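Local coordinates for protein RMD9, mitochondrial (Saccharomyces cerevisiae S288C, PDB 7A9X) that binds a dodecamer RNA motif in the 3'-UTRs of mitochondrial mRNAs and takes part in processing or stabilising these transcripts, at residues A[289-294]-A[324-329]; A[336-341]-A[383-388]; A[42-47]-A[95-100]. One frame throughout, in Å; residues are numbered along the deposited sequence.

Overall arrangement
All three contacts pack helices of one monomeric chain built of helices and loops, without strands. Interaction 1 joins the first helices of the inferred fourth and fifth PPR repeats, and interaction 2 joins helix 337-351 of the inferred fifth repeat to helix 379-396 of the inferred sixth. Their centres are about 20 Å apart, and they touch where L327 CD2 packs on V340 O at 3.5 Å, between the consecutive helices 320-334 and 337-351. Interaction 3 belongs to the region ahead of the annotated repeats; its centre is about 45 Å from that of interaction 1 and 59 Å from that of interaction 2. Nearest-atom distances to the bound RNA are about 5 Å for interaction 1, 12 Å for interaction 3 and 13 Å for interaction 2.

Interaction 1. Residues A[289-294]-A[324-329]; sequences SFIGDS and NSFLQN
Two neighbouring repeats of a PPR solenoid meet here: the C-terminal end of helix 281-292, in the inferred fourth repeat, brings G292 against S325, F326 and N329 of helix 320-334, in the inferred fifth. The backbones come very near, with G292 CA 4.7 Å from F326 CA, a separation that the lack of a side chain at G292 accommodates. The carbonyl of G292 is the polar centre. S325 OG donates to G292 O at 2.7 Å, lying in the carbonyl plane on a lone pair with a C=O...O angle of 134°; the hydroxyl reaches it because OG stands anti to the backbone N of S325 (chi1 173°). N329 ND2 adds a second, weak bond to the same oxygen, 3.3 Å long and bent to 122° at the hydrogen. With an alanine at S325, G292 O would probably lose its shorter bond and keep, of these two, just the weak one from N329. On the apolar flank I291 CG2 packs 4.0 Å from F326 CB, and helix 297-308 adds F303 and I307 against I291. I291 O approaches the F326 ring obliquely, 3.5 Å from CD1. A water then ties the end of the helix to the neighbouring repeat: it donates to I291 O and S294 O and accepts from N329 ND2 at 2.6 Å.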
# COMPACT_ATOMS: atom_id res chain seq x y z
N SER A 289 -0.08 -3.73 17.32
CA SER A 289 0.88 -4.82 17.23
C SER A 289 0.33 -6.10 17.84
O SER A 289 0.57 -7.20 17.32
CB SER A 289 2.19 -4.42 17.91
OG SER A 289 3.18 -5.42 17.73
N PHE A 290 -0.43 -5.99 18.94
CA PHE A 290 -1.06 -7.17 19.52
C PHE A 290 -2.05 -7.81 18.56
O PHE A 290 -2.26 -9.02 18.60
CB PHE A 290 -1.76 -6.83 20.84
CG PHE A 290 -0.84 -6.73 22.02
CD1 PHE A 290 -0.34 -7.88 22.62
CD2 PHE A 290 -0.49 -5.50 22.54
CE1 PHE A 290 0.51 -7.79 23.71
CE2 PHE A 290 0.35 -5.40 23.64
CZ PHE A 290 0.85 -6.55 24.22
N ILE A 291 -2.67 -7.00 17.70
CA ILE A 291 -3.69 -7.51 16.79
C ILE A 291 -3.04 -8.18 15.58
O ILE A 291 -3.40 -9.30 15.21
CB ILE A 291 -4.63 -6.38 16.37
CG1 ILE A 291 -5.36 -5.81 17.59
CG2 ILE A 291 -5.62 -6.86 15.31
CD1 ILE A 291 -6.28 -4.67 17.26
N GLY A 292 -2.09 -7.50 14.95
CA GLY A 292 -1.54 -7.96 13.69
C GLY A 292 -0.27 -8.78 13.78
O GLY A 292 0.13 -9.41 12.79
N ASP A 293 0.38 -8.80 14.94
CA ASP A 293 1.65 -9.49 15.09
C ASP A 293 1.63 -10.66 16.07
O ASP A 293 2.56 -11.47 16.04
CB ASP A 293 2.76 -8.51 15.52
CG ASP A 293 3.05 -7.47 14.46
OD1 ASP A 293 2.96 -7.81 13.26
OD2 ASP A 293 3.36 -6.32 14.83
N SER A 294 0.63 -10.76 16.93
CA SER A 294 0.57 -11.86 17.89
C SER A 294 0.18 -13.14 17.18
O SER A 294 -0.89 -13.21 16.56
CB SER A 294 -0.41 -11.54 19.02
OG SER A 294 -0.03 -10.37 19.72
N ASN A 324 -5.77 -6.73 8.00
CA ASN A 324 -5.40 -7.68 6.96
C ASN A 324 -4.42 -8.72 7.48
O ASN A 324 -4.57 -9.92 7.20
CB ASN A 324 -4.78 -6.94 5.76
CG ASN A 324 -5.78 -6.06 5.04
OD1 ASN A 324 -6.99 -6.29 5.10
ND2 ASN A 324 -5.27 -5.05 4.35
N SER A 325 -3.42 -8.29 8.24
CA SER A 325 -2.46 -9.24 8.81
C SER A 325 -3.15 -10.19 9.79
O SER A 325 -2.82 -11.38 9.84
CB SER A 325 -1.33 -8.48 9.51
OG SER A 325 -0.47 -9.37 10.20
N PHE A 326 -4.10 -9.68 10.57
CA PHE A 326 -4.84 -10.53 11.50
C PHE A 326 -5.69 -11.55 10.75
O PHE A 326 -5.72 -12.73 11.13
CB PHE A 326 -5.71 -9.65 12.40
CG PHE A 326 -6.54 -10.40 13.40
CD1 PHE A 326 -5.98 -11.42 14.16
CD2 PHE A 326 -7.87 -10.08 13.60
CE1 PHE A 326 -6.74 -12.11 15.09
CE2 PHE A 326 -8.63 -10.76 14.53
CZ PHE A 326 -8.07 -11.78 15.27
N LEU A 327 -6.37 -11.13 9.68
CA LEU A 327 -7.14 -12.06 8.87
C LEU A 327 -6.25 -13.13 8.25
O LEU A 327 -6.62 -14.30 8.18
CB LEU A 327 -7.90 -11.31 7.78
CG LEU A 327 -9.05 -10.41 8.21
CD1 LEU A 327 -9.55 -9.59 7.03
CD2 LEU A 327 -10.18 -11.25 8.79
N GLN A 328 -5.06 -12.74 7.78
CA GLN A 328 -4.17 -13.69 7.14
C GLN A 328 -3.61 -14.70 8.14
O GLN A 328 -3.45 -15.88 7.82
CB GLN A 328 -3.04 -12.95 6.42
CG GLN A 328 -3.51 -12.21 5.17
CD GLN A 328 -2.44 -11.30 4.60
OE1 GLN A 328 -1.43 -11.01 5.24
NE2 GLN A 328 -2.67 -10.83 3.37
N ASN A 329 -3.33 -14.25 9.37
CA ASN A 329 -2.83 -15.16 10.39
C ASN A 329 -3.89 -16.18 10.80
O ASN A 329 -3.56 -17.34 11.06
CB ASN A 329 -2.36 -14.36 11.61
CG ASN A 329 -1.09 -13.59 11.34
OD1 ASN A 329 -0.32 -13.93 10.45
ND2 ASN A 329 -0.86 -12.53 12.12
O HOH W 1 -2.20 -11.81 14.23

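Interaction 2. Residues A[336-341]-A[383-388]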
# COMPACT_ATOMS: atom_id res chain seq x y z
N ASP A 336 -10.00 -21.65 9.01
CA ASP A 336 -11.40 -21.49 9.40
C ASP A 336 -11.95 -20.25 8.70
O ASP A 336 -11.70 -19.12 9.13
CB ASP A 336 -11.52 -21.39 10.92
CG ASP A 336 -12.96 -21.24 11.39
OD1 ASP A 336 -13.88 -21.30 10.55
OD2 ASP A 336 -13.16 -21.08 12.61
N PHE A 337 -12.69 -20.47 7.61
CA PHE A 337 -13.22 -19.34 6.86
C PHE A 337 -14.26 -18.57 7.65
O PHE A 337 -14.35 -17.34 7.55
CB PHE A 337 -13.81 -19.80 5.53
CG PHE A 337 -14.48 -18.70 4.77
CD1 PHE A 337 -13.73 -17.77 4.06
CD2 PHE A 337 -15.87 -18.58 4.77
CE1 PHE A 337 -14.35 -16.75 3.37
CE2 PHE A 337 -16.48 -17.55 4.08
CZ PHE A 337 -15.72 -16.64 3.38
N ASP A 338 -15.07 -19.28 8.45
CA ASP A 338 -16.08 -18.59 9.26
C ASP A 338 -15.43 -17.63 10.24
O ASP A 338 -15.95 -16.54 10.48
CB ASP A 338 -16.95 -19.61 9.99
CG ASP A 338 -18.10 -20.11 9.14
OD1 ASP A 338 -18.55 -19.36 8.26
OD2 ASP A 338 -18.54 -21.26 9.36
N HIS A 339 -14.28 -18.01 10.81
CA HIS A 339 -13.57 -17.09 11.70
C HIS A 339 -13.07 -15.87 10.93
O HIS A 339 -13.18 -14.74 11.42
CB HIS A 339 -12.41 -17.81 12.38
CG HIS A 339 -11.85 -17.07 13.56
ND1 HIS A 339 -10.74 -17.50 14.26
CD2 HIS A 339 -12.26 -15.94 14.17
CE1 HIS A 339 -10.49 -16.66 15.24
NE2 HIS A 339 -11.40 -15.70 15.21
N VAL A 340 -12.53 -16.08 9.73
CA VAL A 340 -12.14 -14.97 8.88
C VAL A 340 -13.36 -14.14 8.50
O VAL A 340 -13.30 -12.90 8.47
CB VAL A 340 -11.40 -15.50 7.63
CG1 VAL A 340 -11.13 -14.37 6.65
CG2 VAL A 340 -10.10 -16.18 8.03
N TYR A 341 -14.48 -14.80 8.21
CA TYR A 341 -15.68 -14.09 7.79
C TYR A 341 -16.27 -13.27 8.93
O TYR A 341 -16.78 -12.16 8.71
CB TYR A 341 -16.71 -15.09 7.25
CG TYR A 341 -17.99 -14.48 6.74
CD1 TYR A 341 -17.98 -13.52 5.74
CD2 TYR A 341 -19.22 -14.87 7.26
CE1 TYR A 341 -19.15 -12.96 5.27
CE2 TYR A 341 -20.40 -14.32 6.80
CZ TYR A 341 -20.36 -13.37 5.80
OH TYR A 341 -21.53 -12.82 5.34
N PHE A 383 -21.22 -19.45 -4.52
CA PHE A 383 -22.13 -18.44 -5.07
C PHE A 383 -23.23 -18.08 -4.07
O PHE A 383 -23.62 -16.92 -3.96
CB PHE A 383 -22.73 -18.92 -6.39
CG PHE A 383 -23.66 -17.93 -7.03
CD1 PHE A 383 -23.20 -16.68 -7.43
CD2 PHE A 383 -24.99 -18.25 -7.26
CE1 PHE A 383 -24.06 -15.77 -8.03
CE2 PHE A 383 -25.85 -17.35 -7.86
CZ PHE A 383 -25.38 -16.10 -8.24
N ARG A 384 -23.73 -19.08 -3.34
CA ARG A 384 -24.70 -18.79 -2.29
C ARG A 384 -24.05 -17.97 -1.17
O ARG A 384 -24.68 -17.05 -0.62
CB ARG A 384 -25.30 -20.08 -1.75
CG ARG A 384 -25.98 -19.95 -0.39
CD ARG A 384 -26.95 -21.09 -0.12
NE ARG A 384 -26.46 -22.38 -0.59
CZ ARG A 384 -25.61 -23.15 0.08
NH1 ARG A 384 -25.23 -24.31 -0.43
NH2 ARG A 384 -25.14 -22.76 1.25
N LYS A 385 -22.79 -18.27 -0.84
CA LYS A 385 -22.10 -17.50 0.19
C LYS A 385 -21.82 -16.08 -0.27
O LYS A 385 -21.87 -15.14 0.54
CB LYS A 385 -20.81 -18.20 0.60
CG LYS A 385 -20.20 -17.70 1.90
CD LYS A 385 -21.06 -18.10 3.10
CE LYS A 385 -20.42 -17.66 4.41
NZ LYS A 385 -21.18 -18.14 5.60
N LEU A 386 -21.53 -15.89 -1.56
CA LEU A 386 -21.32 -14.54 -2.08
C LEU A 386 -22.58 -13.70 -1.95
O LEU A 386 -22.51 -12.51 -1.60
CB LEU A 386 -20.88 -14.60 -3.55
CG LEU A 386 -19.43 -14.98 -3.84
CD1 LEU A 386 -19.21 -15.12 -5.33
CD2 LEU A 386 -18.48 -13.94 -3.25
N GLN A 387 -23.75 -14.29 -2.22
CA GLN A 387 -25.00 -13.55 -2.08
C GLN A 387 -25.22 -13.11 -0.65
O GLN A 387 -25.70 -11.99 -0.40
CB GLN A 387 -26.17 -14.41 -2.57
CG GLN A 387 -26.15 -14.71 -4.05
CD GLN A 387 -27.24 -15.67 -4.47
OE1 GLN A 387 -27.77 -16.43 -3.65
NE2 GLN A 387 -27.60 -15.65 -5.75
N GLU A 388 -24.88 -13.96 0.32
CA GLU A 388 -24.96 -13.57 1.72
C GLU A 388 -23.99 -12.43 2.02
O GLU A 388 -24.31 -11.52 2.78
CB GLU A 388 -24.69 -14.77 2.61
CG GLU A 388 -24.62 -14.46 4.10
CD GLU A 388 -24.25 -15.68 4.94
OE1 GLU A 388 -24.51 -16.81 4.48
OE2 GLU A 388 -23.71 -15.50 6.05
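Packing between successive alpha-hairpins of the PPR solenoid sets F337, D338 and Y341 of helix 337-351 against K385 and E388 of helix 379-396. The two segments run nearly parallel, 19° apart, but their axes are 13.9 Å from each other, and side chains alone bridge the gap. K385 does most of this. Its CG is anti to the backbone N, the chain bends at the next bond (chi2 69°) and then runs straight, which carries CE between two rings. At F337 it lies in the ring plane at the edge, K385 CE 4.0 Å from F337 CE2; over one face of Y341 the same CE lies 4.1 Å above the ring plane, displaced toward the rim. The ammonium beyond is shared by two carboxylates in a loose network: K385 NZ is 3.9 Å from D338 OD1, a long salt bridge across the contact, and 3.7 Å from E388 OE2, another long one within the helix. F371 and Y375 also touch K385. The carboxylate of E388 and the Y341 ring have planes 75° apart. E388 has CG anti to its backbone N and is extended beyond it, which brings E388 OE2 to 3.5 Å from Y341 OH.

Interaction 3. Residues A[42-47]-A[95-100]; sequences HELLSF and YSLRES
In the helical region that precedes the annotated PPR repeats, L97 of helix 78-97 inserts against one side of the short helix 41-48, where E43, L44 and F47 receive it. L97 buries more surface in this contact than any other residue, about 99 Å², followed by E43 and L44. With CG anti to its carbonyl carbon (chi1 -73°) and a straight second torsion, L97 projects both methyls toward the opposing helix; the two share E43 and L44, while CD1 also reaches F47. L97 CD1 lies 3.3 Å from E43 O and 3.6 Å from F47 CB, one helical turn apart on the same helix. L97 CD2 meets E43 CB at 3.6 Å and L44 CG at 3.7 Å, the L44 and L97 side chains crossing at a slant. W40 and F103 also pack on L97, while the F47 ring makes an edge-to-face contact with F103, so the leucine belongs to a larger apolar cluster.

E43 has a divided role. Its CB packs on the leucine, whereas the chain beyond CG is extended and carries the carboxylate past L97 to S96. There S96 OG faces E43 OE1 and is modelled as its donor, though the separation is too short to be taken literally. The hydroxyl is anti to the backbone N of S96 (chi1 171°), which aims it across the interface.

L44 reaches farther along 95-100. A type I turn from L97 to S100, with S100 N bonded to L97 O at 3.1 Å, brings S100 round toward helix 41-48. S100 OG is hydrogen-bonded to D102 N and rests 4.0 Å from L44 CD1.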
# COMPACT_ATOMS: atom_id res chain seq x y z
N HIS A 42 18.73 35.56 6.21
CA HIS A 42 17.45 35.50 5.52
C HIS A 42 17.08 34.06 5.17
O HIS A 42 15.91 33.68 5.24
CB HIS A 42 17.48 36.36 4.26
CG HIS A 42 16.26 36.22 3.40
ND1 HIS A 42 16.26 35.51 2.22
CD2 HIS A 42 15.00 36.68 3.56
CE1 HIS A 42 15.05 35.55 1.68
NE2 HIS A 42 14.27 36.25 2.48
N GLU A 43 18.07 33.24 4.80
CA GLU A 43 17.78 31.85 4.48
C GLU A 43 17.43 31.06 5.73
O GLU A 43 16.58 30.17 5.69
CB GLU A 43 18.97 31.22 3.76
CG GLU A 43 19.30 31.89 2.44
CD GLU A 43 20.47 31.24 1.74
OE1 GLU A 43 20.96 30.20 2.24
OE2 GLU A 43 20.91 31.76 0.70
N LEU A 44 18.08 31.37 6.86
CA LEU A 44 17.73 30.72 8.12
C LEU A 44 16.35 31.16 8.59
O LEU A 44 15.57 30.34 9.10
CB LEU A 44 18.78 31.04 9.19
CG LEU A 44 20.12 30.31 9.10
CD1 LEU A 44 21.14 30.97 10.01
CD2 LEU A 44 19.96 28.84 9.46
N LEU A 45 16.02 32.44 8.44
CA LEU A 45 14.71 32.93 8.87
C LEU A 45 13.59 32.32 8.04
O LEU A 45 12.57 31.88 8.59
CB LEU A 45 14.67 34.45 8.81
CG LEU A 45 14.82 35.18 10.14
CD1 LEU A 45 13.66 34.84 11.07
CD2 LEU A 45 16.15 34.86 10.81
N SER A 46 13.76 32.28 6.71
CA SER A 46 12.73 31.71 5.85
C SER A 46 12.61 30.20 6.07
O SER A 46 11.51 29.65 5.96
CB SER A 46 13.04 32.01 4.39
OG SER A 46 14.31 31.51 4.02
N PHE A 47 13.72 29.53 6.37
CA PHE A 47 13.67 28.09 6.65
C PHE A 47 12.82 27.81 7.87
O PHE A 47 12.01 26.87 7.87
CB PHE A 47 15.09 27.55 6.83
CG PHE A 47 15.14 26.09 7.24
CD1 PHE A 47 15.18 25.72 8.57
CD2 PHE A 47 15.16 25.09 6.27
CE1 PHE A 47 15.23 24.39 8.94
CE2 PHE A 47 15.21 23.75 6.64
CZ PHE A 47 15.25 23.40 7.98
N TYR A 95 20.22 22.73 1.24
CA TYR A 95 21.50 22.56 0.56
C TYR A 95 22.36 23.81 0.66
O TYR A 95 23.59 23.72 0.58
CB TYR A 95 21.26 22.18 -0.90
CG TYR A 95 20.56 20.85 -1.06
CD1 TYR A 95 21.18 19.67 -0.69
CD2 TYR A 95 19.27 20.78 -1.58
CE1 TYR A 95 20.54 18.45 -0.83
CE2 TYR A 95 18.62 19.57 -1.72
CZ TYR A 95 19.26 18.40 -1.35
OH TYR A 95 18.63 17.19 -1.49
N SER A 96 21.74 24.97 0.85
CA SER A 96 22.47 26.21 1.08
C SER A 96 22.80 26.40 2.56
O SER A 96 23.89 26.88 2.89
CB SER A 96 21.65 27.41 0.58
OG SER A 96 22.24 28.63 0.99
N LEU A 97 21.88 26.03 3.45
CA LEU A 97 22.07 26.27 4.88
C LEU A 97 22.91 25.20 5.56
O LEU A 97 23.29 25.39 6.72
CB LEU A 97 20.71 26.37 5.57
CG LEU A 97 19.93 27.65 5.32
CD1 LEU A 97 18.58 27.60 6.03
CD2 LEU A 97 20.73 28.85 5.77
N ARG A 98 23.22 24.09 4.89
CA ARG A 98 24.07 23.08 5.51
C ARG A 98 25.51 23.55 5.65
O ARG A 98 26.26 22.96 6.44
CB ARG A 98 24.01 21.78 4.71
CG ARG A 98 24.42 21.90 3.25
CD ARG A 98 24.52 20.51 2.62
NE ARG A 98 24.68 20.57 1.17
CZ ARG A 98 24.80 19.49 0.39
NH1 ARG A 98 24.93 19.63 -0.92
NH2 ARG A 98 24.78 18.28 0.93
N GLU A 99 25.91 24.58 4.91
CA GLU A 99 27.23 25.18 5.09
C GLU A 99 27.26 26.17 6.25
O GLU A 99 28.35 26.51 6.73
CB GLU A 99 27.67 25.88 3.81
CG GLU A 99 27.77 24.96 2.61
CD GLU A 99 28.85 23.90 2.78
OE1 GLU A 99 29.86 24.19 3.45
OE2 GLU A 99 28.67 22.79 2.25
N SER A 100 26.10 26.64 6.70
CA SER A 100 26.05 27.58 7.80
C SER A 100 26.30 26.87 9.13
O SER A 100 25.86 25.73 9.32
CB SER A 100 24.70 28.29 7.84
OG SER A 100 24.58 29.10 8.99